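Local coordinates for protein putative nucleotide sugar epimerase/ dehydratase (Bordetella bronchiseptica, PDB 2Q1S) that binds NAD(H) in a Rossmann fold and probably acts as a nucleotide-sugar epimerase or dehydratase in lipopolysaccharide O-antigen biosynthesis, at residues Y134-Y148 with S192-A206. Residues are numbered along the deposited sequence; the frame is centred on the assembly and turned at random.
Sequences YERLKHFKRLKKVVY and SVYYHKQHQLPTVRA
Tyr134 turns its CG anti to its carbonyl carbon (chi1 -75°), which sets the ring beside Tyr195 and Leu201. Its CB sits 3.7 Å from the centroid of the Tyr195 ring, almost on the ring normal, a CH-pi contact, while its ring edge is directed at the same face in an offset edge-to-face pair with planes 68° apart. Leu201 CD2 lies over one face of the Tyr134 ring, and Tyr134 OH donates to Ser192 OG at 2.8 Å; Ser192 OG is also hydrogen-bonded to Gly188 O. Glu135 bends at chi2 to bring OE1 to the ring edge of Tyr195, whose OH donates to OE1 on its anti side (2.7 Å). Lys138 NZ forms a salt bridge from the syn side, so two donors fix this oxygen. The extended Lys138 chain then runs over His199, with CD 3.7 Å from the ring centroid. Helices 128-137 and 180-199 lie on one side of a Rossmann-fold sheet, in which strands 145-148 and 203-206 pair in parallel; Val147 and Val204 point to the opposite side, onto helix 263-276, which Ala206 also touches. Four backbone hydrogen bonds tie the strands, from Val146 N to Pro202 O (2.9 Å) through Ala206 N to Tyr148 O (2.8 Å, 177° at hydrogen). Two waters each donate to both Lys138 O and His199 O, joining the Leu137-Phe140 turn to the end of helix 180-199.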
ATOM      1  N   TYR A 134       1.722  13.770   1.092  1.00 35.17           N
ATOM      2  CA  TYR A 134       3.175  13.754   1.034  1.00 35.69           C
ATOM      3  C   TYR A 134       3.678  14.299  -0.302  1.00 35.40           C
ATOM      4  O   TYR A 134       4.685  15.023  -0.371  1.00 35.29           O
ATOM      5  CB  TYR A 134       3.676  12.341   1.261  1.00 35.90           C
ATOM      6  CG  TYR A 134       3.603  11.871   2.707  1.00 36.08           C
ATOM      7  CD1 TYR A 134       3.003  12.674   3.715  1.00 36.74           C
ATOM      8  CD2 TYR A 134       4.121  10.630   3.073  1.00 36.13           C
ATOM      9  CE1 TYR A 134       2.983  12.245   5.034  1.00 35.17           C
ATOM     10  CE2 TYR A 134       4.086  10.169   4.374  1.00 36.76           C
ATOM     11  CZ  TYR A 134       3.498  10.973   5.365  1.00 35.77           C
ATOM     12  OH  TYR A 134       3.474  10.523   6.673  1.00 38.60           O
ATOM     13  N   GLU A 135       2.969  13.962  -1.381  1.00 36.62           N
ATOM     14  CA  GLU A 135       3.354  14.442  -2.710  1.00 37.47           C
ATOM     15  C   GLU A 135       3.310  15.974  -2.791  1.00 37.88           C
ATOM     16  O   GLU A 135       4.166  16.599  -3.424  1.00 37.45           O
ATOM     17  CB  GLU A 135       2.452  13.803  -3.771  1.00 37.42           C
ATOM     18  CG  GLU A 135       2.804  14.138  -5.212  1.00 38.50           C
ATOM     19  CD  GLU A 135       4.181  13.659  -5.687  1.00 36.79           C
ATOM     20  OE1 GLU A 135       4.939  12.911  -5.007  1.00 35.89           O
ATOM     21  OE2 GLU A 135       4.540  14.126  -6.792  1.00 41.82           O
ATOM     22  N   ARG A 136       2.313  16.559  -2.148  1.00 37.50           N
ATOM     23  CA  ARG A 136       2.214  18.020  -2.062  1.00 39.08           C
ATOM     24  C   ARG A 136       3.285  18.645  -1.160  1.00 38.69           C
ATOM     25  O   ARG A 136       3.823  19.724  -1.516  1.00 41.21           O
ATOM     26  CB  ARG A 136       0.832  18.472  -1.631  1.00 39.24           C
ATOM     27  CG  ARG A 136       0.659  20.019  -1.640  1.00 40.06           C
ATOM     28  CD  ARG A 136       0.980  20.640  -2.996  1.00 42.95           C
ATOM     29  NE  ARG A 136       0.874  22.110  -2.936  1.00 41.67           N
ATOM     30  CZ  ARG A 136       1.729  22.939  -3.530  1.00 44.72           C
ATOM     31  NH1 ARG A 136       2.723  22.458  -4.266  1.00 44.91           N
ATOM     32  NH2 ARG A 136       1.570  24.255  -3.420  1.00 45.26           N
ATOM     33  N   LEU A 137       3.563  18.003  -0.022  1.00 38.18           N
ATOM     34  CA  LEU A 137       4.509  18.543   0.970  1.00 37.66           C
ATOM     35  C   LEU A 137       5.966  18.384   0.557  1.00 37.91           C
ATOM     36  O   LEU A 137       6.838  19.017   1.162  1.00 38.81           O
ATOM     37  CB  LEU A 137       4.303  17.924   2.344  1.00 38.50           C
ATOM     38  CG  LEU A 137       2.967  18.063   3.067  1.00 38.11           C
ATOM     39  CD1 LEU A 137       3.044  17.268   4.336  1.00 39.11           C
ATOM     40  CD2 LEU A 137       2.629  19.554   3.341  1.00 39.40           C
ATOM     41  N   LYS A 138       6.263  17.589  -0.482  1.00 37.74           N
ATOM     42  CA  LYS A 138       7.630  17.060  -0.626  1.00 38.45           C
ATOM     43  C   LYS A 138       8.701  18.080  -0.898  1.00 39.93           C
ATOM     44  O   LYS A 138       9.858  17.768  -0.646  1.00 40.39           O
ATOM     45  CB  LYS A 138       7.747  15.950  -1.676  1.00 39.76           C
ATOM     46  CG  LYS A 138       7.622  16.356  -3.136  1.00 39.69           C
ATOM     47  CD  LYS A 138       7.536  15.044  -3.935  1.00 46.10           C
ATOM     48  CE  LYS A 138       7.606  15.109  -5.439  1.00 47.23           C
ATOM     49  NZ  LYS A 138       7.389  13.680  -6.008  1.00 44.17           N
ATOM     50  N   HIS A 139       8.322  19.233  -1.454  1.00 38.95           N
ATOM     51  CA  HIS A 139       9.298  20.282  -1.757  1.00 40.16           C
ATOM     52  C   HIS A 139       9.149  21.485  -0.820  1.00 40.31           C
ATOM     53  O   HIS A 139       9.856  22.484  -0.983  1.00 40.76           O
ATOM     54  CB  HIS A 139       9.273  20.719  -3.242  1.00 39.88           C
ATOM     55  CG  HIS A 139       9.633  19.623  -4.201  1.00 43.65           C
ATOM     56  ND1 HIS A 139      10.727  18.802  -4.015  1.00 46.82           N
ATOM     57  CD2 HIS A 139       9.037  19.205  -5.341  1.00 46.21           C
ATOM     58  CE1 HIS A 139      10.790  17.929  -5.005  1.00 46.89           C
ATOM     59  NE2 HIS A 139       9.768  18.140  -5.816  1.00 46.86           N
ATOM     60  N   PHE A 140       8.260  21.387   0.172  1.00 40.13           N
ATOM     61  CA  PHE A 140       8.136  22.465   1.177  1.00 38.72           C
ATOM     62  C   PHE A 140       9.382  22.546   2.074  1.00 40.03           C
ATOM     63  O   PHE A 140       9.946  21.525   2.515  1.00 41.21           O
ATOM     64  CB  PHE A 140       6.916  22.246   2.069  1.00 39.18           C
ATOM     65  CG  PHE A 140       5.589  22.596   1.425  1.00 38.67           C
ATOM     66  CD1 PHE A 140       5.493  22.829   0.057  1.00 39.09           C
ATOM     67  CD2 PHE A 140       4.421  22.639   2.208  1.00 35.99           C
ATOM     68  CE1 PHE A 140       4.250  23.148  -0.516  1.00 40.23           C
ATOM     69  CE2 PHE A 140       3.214  22.939   1.667  1.00 37.33           C
ATOM     70  CZ  PHE A 140       3.115  23.194   0.303  1.00 36.71           C
ATOM     71  N   LYS A 141       9.772  23.773   2.372  1.00 38.40           N
ATOM     72  CA  LYS A 141      11.050  24.048   3.006  1.00 38.82           C
ATOM     73  C   LYS A 141      10.919  24.531   4.458  1.00 38.16           C
ATOM     74  O   LYS A 141      11.865  24.410   5.232  1.00 38.91           O
ATOM     75  CB  LYS A 141      11.832  25.099   2.182  1.00 38.14           C
ATOM     76  CG  LYS A 141      12.311  24.611   0.787  1.00 41.85           C
ATOM     77  CD  LYS A 141      13.348  23.503   0.986  1.00 45.65           C
ATOM     78  CE  LYS A 141      14.066  23.085  -0.282  1.00 50.28           C
ATOM     79  NZ  LYS A 141      13.208  22.271  -1.145  1.00 50.94           N
ATOM     80  N   ARG A 142       9.747  25.045   4.812  1.00 38.32           N
ATOM     81  CA  ARG A 142       9.510  25.535   6.178  1.00 38.62           C
ATOM     82  C   ARG A 142       9.210  24.362   7.122  1.00 38.50           C
ATOM     83  O   ARG A 142       9.317  24.511   8.328  1.00 38.37           O
ATOM     84  CB  ARG A 142       8.340  26.521   6.185  1.00 38.76           C
ATOM     85  CG  ARG A 142       8.161  27.198   7.532  1.00 37.90           C
ATOM     86  CD  ARG A 142       7.221  28.392   7.484  1.00 37.92           C
ATOM     87  NE  ARG A 142       6.778  28.744   8.836  1.00 37.41           N
ATOM     88  CZ  ARG A 142       5.934  29.716   9.145  1.00 37.14           C
ATOM     89  NH1 ARG A 142       5.514  30.574   8.220  1.00 37.29           N
ATOM     90  NH2 ARG A 142       5.563  29.873  10.406  1.00 39.03           N
ATOM     91  N   LEU A 143       8.842  23.200   6.563  1.00 39.66           N
ATOM     92  CA  LEU A 143       8.510  22.024   7.400  1.00 40.73           C
ATOM     93  C   LEU A 143       9.622  21.519   8.251  1.00 39.95           C
ATOM     94  O   LEU A 143      10.682  21.187   7.716  1.00 43.20           O
ATOM     95  CB  LEU A 143       8.150  20.847   6.528  1.00 41.50           C
ATOM     96  CG  LEU A 143       6.764  20.852   6.011  1.00 42.76           C
ATOM     97  CD1 LEU A 143       6.608  19.658   5.057  1.00 40.39           C
ATOM     98  CD2 LEU A 143       5.730  20.730   7.150  1.00 42.98           C
ATOM     99  N   LYS A 144       9.418  21.463   9.565  1.00 40.59           N
ATOM    100  CA  LYS A 144      10.357  20.818  10.473  1.00 41.06           C
ATOM    101  C   LYS A 144      10.040  19.334  10.650  1.00 38.98           C
ATOM    102  O   LYS A 144      10.972  18.559  10.815  1.00 39.28           O
ATOM    103  CB  LYS A 144      10.372  21.448  11.884  1.00 42.28           C
ATOM    104  CG  LYS A 144      11.401  22.544  12.148  1.00 46.37           C
ATOM    105  CD  LYS A 144      11.236  23.680  11.164  1.00 48.59           C
ATOM    106  CE  LYS A 144      10.324  24.725  11.711  1.00 46.43           C
ATOM    107  NZ  LYS A 144      10.286  25.944  10.817  1.00 39.08           N
ATOM    108  N   LYS A 145       8.759  18.993  10.778  1.00 39.12           N
ATOM    109  CA  LYS A 145       8.350  17.598  11.021  1.00 39.33           C
ATOM    110  C   LYS A 145       6.968  17.367  10.527  1.00 38.71           C
ATOM    111  O   LYS A 145       6.122  18.254  10.571  1.00 38.48           O
ATOM    112  CB  LYS A 145       8.426  17.252  12.517  1.00 39.40           C
ATOM    113  CG  LYS A 145       9.117  15.880  12.834  1.00 39.34           C
ATOM    114  CD  LYS A 145      10.593  15.837  12.435  1.00 39.15           C
ATOM    115  CE  LYS A 145      11.449  16.770  13.304  1.00 40.71           C
ATOM    116  NZ  LYS A 145      11.474  16.306  14.714  1.00 40.78           N
ATOM    117  N   VAL A 146       6.802  16.155   9.991  1.00 38.67           N
ATOM    118  CA  VAL A 146       5.502  15.625   9.586  1.00 38.46           C
ATOM    119  C   VAL A 146       5.250  14.361  10.394  1.00 38.20           C
ATOM    120  O   VAL A 146       5.983  13.394  10.225  1.00 38.31           O
ATOM    121  CB  VAL A 146       5.477  15.275   8.047  1.00 40.43           C
ATOM    122  CG1 VAL A 146       4.126  14.715   7.671  1.00 42.14           C
ATOM    123  CG2 VAL A 146       5.821  16.551   7.257  1.00 41.00           C
ATOM    124  N   VAL A 147       4.252  14.385  11.266  1.00 37.17           N
ATOM    125  CA  VAL A 147       3.998  13.266  12.143  1.00 37.11           C
ATOM    126  C   VAL A 147       2.760  12.520  11.633  1.00 35.55           C
ATOM    127  O   VAL A 147       1.684  13.093  11.497  1.00 37.88           O
ATOM    128  CB  VAL A 147       3.781  13.757  13.609  1.00 37.65           C
ATOM    129  CG1 VAL A 147       3.573  12.535  14.533  1.00 38.70           C
ATOM    130  CG2 VAL A 147       5.045  14.538  14.096  1.00 38.98           C
ATOM    131  N   TYR A 148       2.962  11.218  11.418  1.00 35.76           N
ATOM    132  CA  TYR A 148       1.927  10.308  10.913  1.00 36.16           C
ATOM    133  C   TYR A 148       1.506   9.326  12.025  1.00 35.48           C
ATOM    134  O   TYR A 148       2.381   8.657  12.603  1.00 35.71           O
ATOM    135  CB  TYR A 148       2.515   9.547   9.711  1.00 36.25           C
ATOM    136  CG  TYR A 148       1.655   8.346   9.259  1.00 34.85           C
ATOM    137  CD1 TYR A 148       0.356   8.543   8.770  1.00 36.76           C
ATOM    138  CD2 TYR A 148       2.142   7.068   9.313  1.00 34.71           C
ATOM    139  CE1 TYR A 148      -0.421   7.500   8.354  1.00 34.77           C
ATOM    140  CE2 TYR A 148       1.368   5.986   8.932  1.00 35.08           C
ATOM    141  CZ  TYR A 148       0.086   6.187   8.415  1.00 34.62           C
ATOM    142  OH  TYR A 148      -0.689   5.145   8.017  1.00 34.50           O
ATOM    143  N   SER A 192       5.869   7.015   4.379  1.00 37.04           N
ATOM    144  CA  SER A 192       6.623   7.886   5.273  1.00 37.03           C
ATOM    145  C   SER A 192       8.128   7.653   5.129  1.00 36.93           C
ATOM    146  O   SER A 192       8.946   8.608   5.153  1.00 38.62           O
ATOM    147  CB  SER A 192       6.167   7.636   6.714  1.00 38.68           C
ATOM    148  OG  SER A 192       4.853   8.083   6.933  1.00 38.30           O
ATOM    149  N   VAL A 193       8.517   6.401   5.014  1.00 36.99           N
ATOM    150  CA  VAL A 193       9.922   6.059   4.830  1.00 37.10           C
ATOM    151  C   VAL A 193      10.432   6.516   3.439  1.00 36.19           C
ATOM    152  O   VAL A 193      11.513   7.114   3.316  1.00 35.96           O
ATOM    153  CB  VAL A 193      10.157   4.543   5.066  1.00 37.16           C
ATOM    154  CG1 VAL A 193      11.562   4.118   4.653  1.00 38.59           C
ATOM    155  CG2 VAL A 193       9.905   4.194   6.572  1.00 38.72           C
ATOM    156  N   TYR A 194       9.626   6.248   2.400  1.00 36.65           N
ATOM    157  CA  TYR A 194      10.036   6.631   1.048  1.00 35.77           C
ATOM    158  C   TYR A 194      10.206   8.126   0.847  1.00 35.83           C
ATOM    159  O   TYR A 194      11.222   8.592   0.321  1.00 35.01           O
ATOM    160  CB  TYR A 194       9.033   6.127   0.020  1.00 34.88           C
ATOM    161  CG  TYR A 194       9.328   6.650  -1.363  1.00 34.58           C
ATOM    162  CD1 TYR A 194      10.329   6.085  -2.151  1.00 36.64           C
ATOM    163  CD2 TYR A 194       8.600   7.738  -1.883  1.00 35.29           C
ATOM    164  CE1 TYR A 194      10.624   6.612  -3.416  1.00 35.68           C
ATOM    165  CE2 TYR A 194       8.879   8.271  -3.144  1.00 36.09           C
ATOM    166  CZ  TYR A 194       9.900   7.692  -3.895  1.00 36.07           C
ATOM    167  OH  TYR A 194      10.211   8.177  -5.142  1.00 35.69           O
ATOM    168  N   TYR A 195       9.229   8.905   1.289  1.00 34.68           N
ATOM    169  CA  TYR A 195       9.331  10.353   1.080  1.00 35.55           C
ATOM    170  C   TYR A 195      10.466  10.968   1.885  1.00 35.40           C
ATOM    171  O   TYR A 195      11.055  11.994   1.460  1.00 35.94           O
ATOM    172  CB  TYR A 195       7.980  11.024   1.385  1.00 34.53           C
ATOM    173  CG  TYR A 195       7.086  10.994   0.171  1.00 34.35           C
ATOM    174  CD1 TYR A 195       6.266   9.887  -0.079  1.00 33.96           C
ATOM    175  CD2 TYR A 195       7.103  12.043  -0.752  1.00 35.37           C
ATOM    176  CE1 TYR A 195       5.457   9.840  -1.214  1.00 35.21           C
ATOM    177  CE2 TYR A 195       6.309  11.989  -1.865  1.00 37.07           C
ATOM    178  CZ  TYR A 195       5.473  10.891  -2.098  1.00 35.58           C
ATOM    179  OH  TYR A 195       4.744  10.898  -3.260  1.00 35.96           O
ATOM    180  N   HIS A 196      10.798  10.378   3.042  1.00 35.11           N
ATOM    181  CA  HIS A 196      11.974  10.823   3.788  1.00 35.18           C
ATOM    182  C   HIS A 196      13.301  10.515   3.022  1.00 34.72           C
ATOM    183  O   HIS A 196      14.159  11.385   2.866  1.00 35.77           O
ATOM    184  CB  HIS A 196      12.013  10.243   5.212  1.00 35.25           C
ATOM    185  CG  HIS A 196      13.326  10.480   5.889  1.00 34.60           C
ATOM    186  ND1 HIS A 196      14.309   9.519   5.990  1.00 37.65           N
ATOM    187  CD2 HIS A 196      13.851  11.613   6.432  1.00 34.85           C
ATOM    188  CE1 HIS A 196      15.362  10.036   6.604  1.00 38.90           C
ATOM    189  NE2 HIS A 196      15.106  11.305   6.885  1.00 39.42           N
ATOM    190  N   LYS A 197      13.427   9.291   2.517  1.00 36.78           N
ATOM    191  CA  LYS A 197      14.692   8.858   1.849  1.00 36.73           C
ATOM    192  C   LYS A 197      14.833   9.616   0.522  1.00 35.88           C
ATOM    193  O   LYS A 197      15.919  10.101   0.166  1.00 35.10           O
ATOM    194  CB  LYS A 197      14.637   7.338   1.597  1.00 37.87           C
ATOM    195  CG  LYS A 197      15.874   6.724   1.005  1.00 42.13           C
ATOM    196  N   GLN A 198      13.731   9.716  -0.222  1.00 34.84           N
ATOM    197  CA  GLN A 198      13.813  10.276  -1.573  1.00 35.16           C
ATOM    198  C   GLN A 198      13.779  11.805  -1.634  1.00 35.00           C
ATOM    199  O   GLN A 198      14.481  12.430  -2.456  1.00 35.50           O
ATOM    200  CB  GLN A 198      12.698   9.672  -2.435  1.00 34.75           C
ATOM    201  CG  GLN A 198      12.807  10.049  -3.930  1.00 36.84           C
ATOM    202  CD  GLN A 198      13.973   9.387  -4.658  1.00 39.49           C
ATOM    203  OE1 GLN A 198      14.358   9.823  -5.754  1.00 43.95           O
ATOM    204  NE2 GLN A 198      14.512   8.325  -4.078  1.00 39.07           N
ATOM    205  N   HIS A 199      13.018  12.417  -0.730  1.00 35.41           N
ATOM    206  CA  HIS A 199      12.742  13.855  -0.801  1.00 34.96           C
ATOM    207  C   HIS A 199      13.007  14.591   0.512  1.00 34.55           C
ATOM    208  O   HIS A 199      12.684  15.781   0.618  1.00 37.08           O
ATOM    209  CB  HIS A 199      11.285  14.074  -1.223  1.00 35.44           C
ATOM    210  CG  HIS A 199      10.980  13.594  -2.606  1.00 36.76           C
ATOM    211  ND1 HIS A 199      11.581  14.127  -3.724  1.00 38.27           N
ATOM    212  CD2 HIS A 199      10.149  12.624  -3.048  1.00 38.30           C
ATOM    213  CE1 HIS A 199      11.118  13.510  -4.801  1.00 37.52           C
ATOM    214  NE2 HIS A 199      10.242  12.601  -4.419  1.00 38.67           N
ATOM    215  N   GLN A 200      13.593  13.898   1.487  1.00 35.32           N
ATOM    216  CA  GLN A 200      13.968  14.506   2.774  1.00 35.46           C
ATOM    217  C   GLN A 200      12.741  15.034   3.513  1.00 34.94           C
ATOM    218  O   GLN A 200      12.872  15.875   4.388  1.00 36.59           O
ATOM    219  CB  GLN A 200      15.051  15.605   2.584  1.00 35.39           C
ATOM    220  CG  GLN A 200      16.394  14.986   2.126  1.00 37.98           C
ATOM    221  CD  GLN A 200      16.360  14.574   0.649  1.00 41.82           C
ATOM    222  OE1 GLN A 200      15.936  15.364  -0.222  1.00 44.28           O
ATOM    223  NE2 GLN A 200      16.768  13.327   0.367  1.00 44.23           N
ATOM    224  N   LEU A 201      11.559  14.504   3.185  1.00 35.12           N
ATOM    225  CA  LEU A 201      10.344  14.898   3.921  1.00 35.95           C
ATOM    226  C   LEU A 201      10.547  14.429   5.375  1.00 36.59           C
ATOM    227  O   LEU A 201      10.876  13.260   5.578  1.00 37.17           O
ATOM    228  CB  LEU A 201       9.090  14.258   3.307  1.00 36.42           C
ATOM    229  CG  LEU A 201       7.780  14.785   3.909  1.00 37.70           C
ATOM    230  CD1 LEU A 201       7.388  16.211   3.437  1.00 39.54           C
ATOM    231  CD2 LEU A 201       6.685  13.825   3.501  1.00 38.85           C
ATOM    232  N   PRO A 202      10.450  15.349   6.373  1.00 36.66           N
ATOM    233  CA  PRO A 202      10.888  14.995   7.738  1.00 35.33           C
ATOM    234  C   PRO A 202       9.864  14.225   8.558  1.00 36.94           C
ATOM    235  O   PRO A 202       9.271  14.759   9.521  1.00 37.00           O
ATOM    236  CB  PRO A 202      11.218  16.357   8.358  1.00 36.80           C
ATOM    237  CG  PRO A 202      10.315  17.295   7.695  1.00 36.75           C
ATOM    238  CD  PRO A 202      10.133  16.806   6.267  1.00 36.58           C
ATOM    239  N   THR A 203       9.616  13.005   8.109  1.00 35.63           N
ATOM    240  CA  THR A 203       8.508  12.214   8.673  1.00 34.97           C
ATOM    241  C   THR A 203       8.898  11.513   9.970  1.00 36.71           C
ATOM    242  O   THR A 203      10.049  11.072  10.143  1.00 36.79           O
ATOM    243  CB  THR A 203       8.044  11.142   7.693  1.00 34.93           C
ATOM    244  OG1 THR A 203       9.122  10.231   7.424  1.00 36.31           O
ATOM    245  CG2 THR A 203       7.515  11.789   6.407  1.00 36.67           C
ATOM    246  N   VAL A 204       7.909  11.422  10.886  1.00 36.47           N
ATOM    247  CA  VAL A 204       8.077  10.599  12.097  1.00 36.54           C
ATOM    248  C   VAL A 204       6.775   9.797  12.216  1.00 35.94           C
ATOM    249  O   VAL A 204       5.713  10.383  12.140  1.00 36.97           O
ATOM    250  CB  VAL A 204       8.252  11.471  13.331  1.00 36.82           C
ATOM    251  CG1 VAL A 204       8.372  10.578  14.569  1.00 38.57           C
ATOM    252  CG2 VAL A 204       9.482  12.322  13.173  1.00 34.73           C
ATOM    253  N   ARG A 205       6.898   8.471  12.344  1.00 36.18           N
ATOM    254  CA  ARG A 205       5.738   7.600  12.470  1.00 35.78           C
ATOM    255  C   ARG A 205       5.530   7.397  13.964  1.00 36.04           C
ATOM    256  O   ARG A 205       6.454   7.006  14.666  1.00 37.73           O
ATOM    257  CB  ARG A 205       6.035   6.262  11.775  1.00 36.29           C
ATOM    258  CG  ARG A 205       6.163   6.457  10.232  1.00 36.34           C
ATOM    259  CD  ARG A 205       6.970   5.258   9.664  1.00 37.39           C
ATOM    260  NE  ARG A 205       8.398   5.335   9.872  1.00 35.72           N
ATOM    261  CZ  ARG A 205       9.184   4.283  10.106  1.00 35.95           C
ATOM    262  NH1 ARG A 205       8.619   3.091  10.240  1.00 39.56           N
ATOM    263  NH2 ARG A 205      10.485   4.431  10.247  1.00 38.17           N
ATOM    264  N   ALA A 206       4.299   7.659  14.415  1.00 36.72           N
ATOM    265  CA  ALA A 206       3.944   7.481  15.836  1.00 36.36           C
ATOM    266  C   ALA A 206       2.968   6.324  15.914  1.00 35.71           C
ATOM    267  O   ALA A 206       1.877   6.444  15.440  1.00 36.65           O
ATOM    268  CB  ALA A 206       3.285   8.781  16.389  1.00 37.33           C
TER
HETATM  269  O   HOH W   1      11.227  17.652   1.872  1.00 38.34           O
HETATM  270  O   HOH W   2      12.564  18.044  -1.561  1.00 40.94           O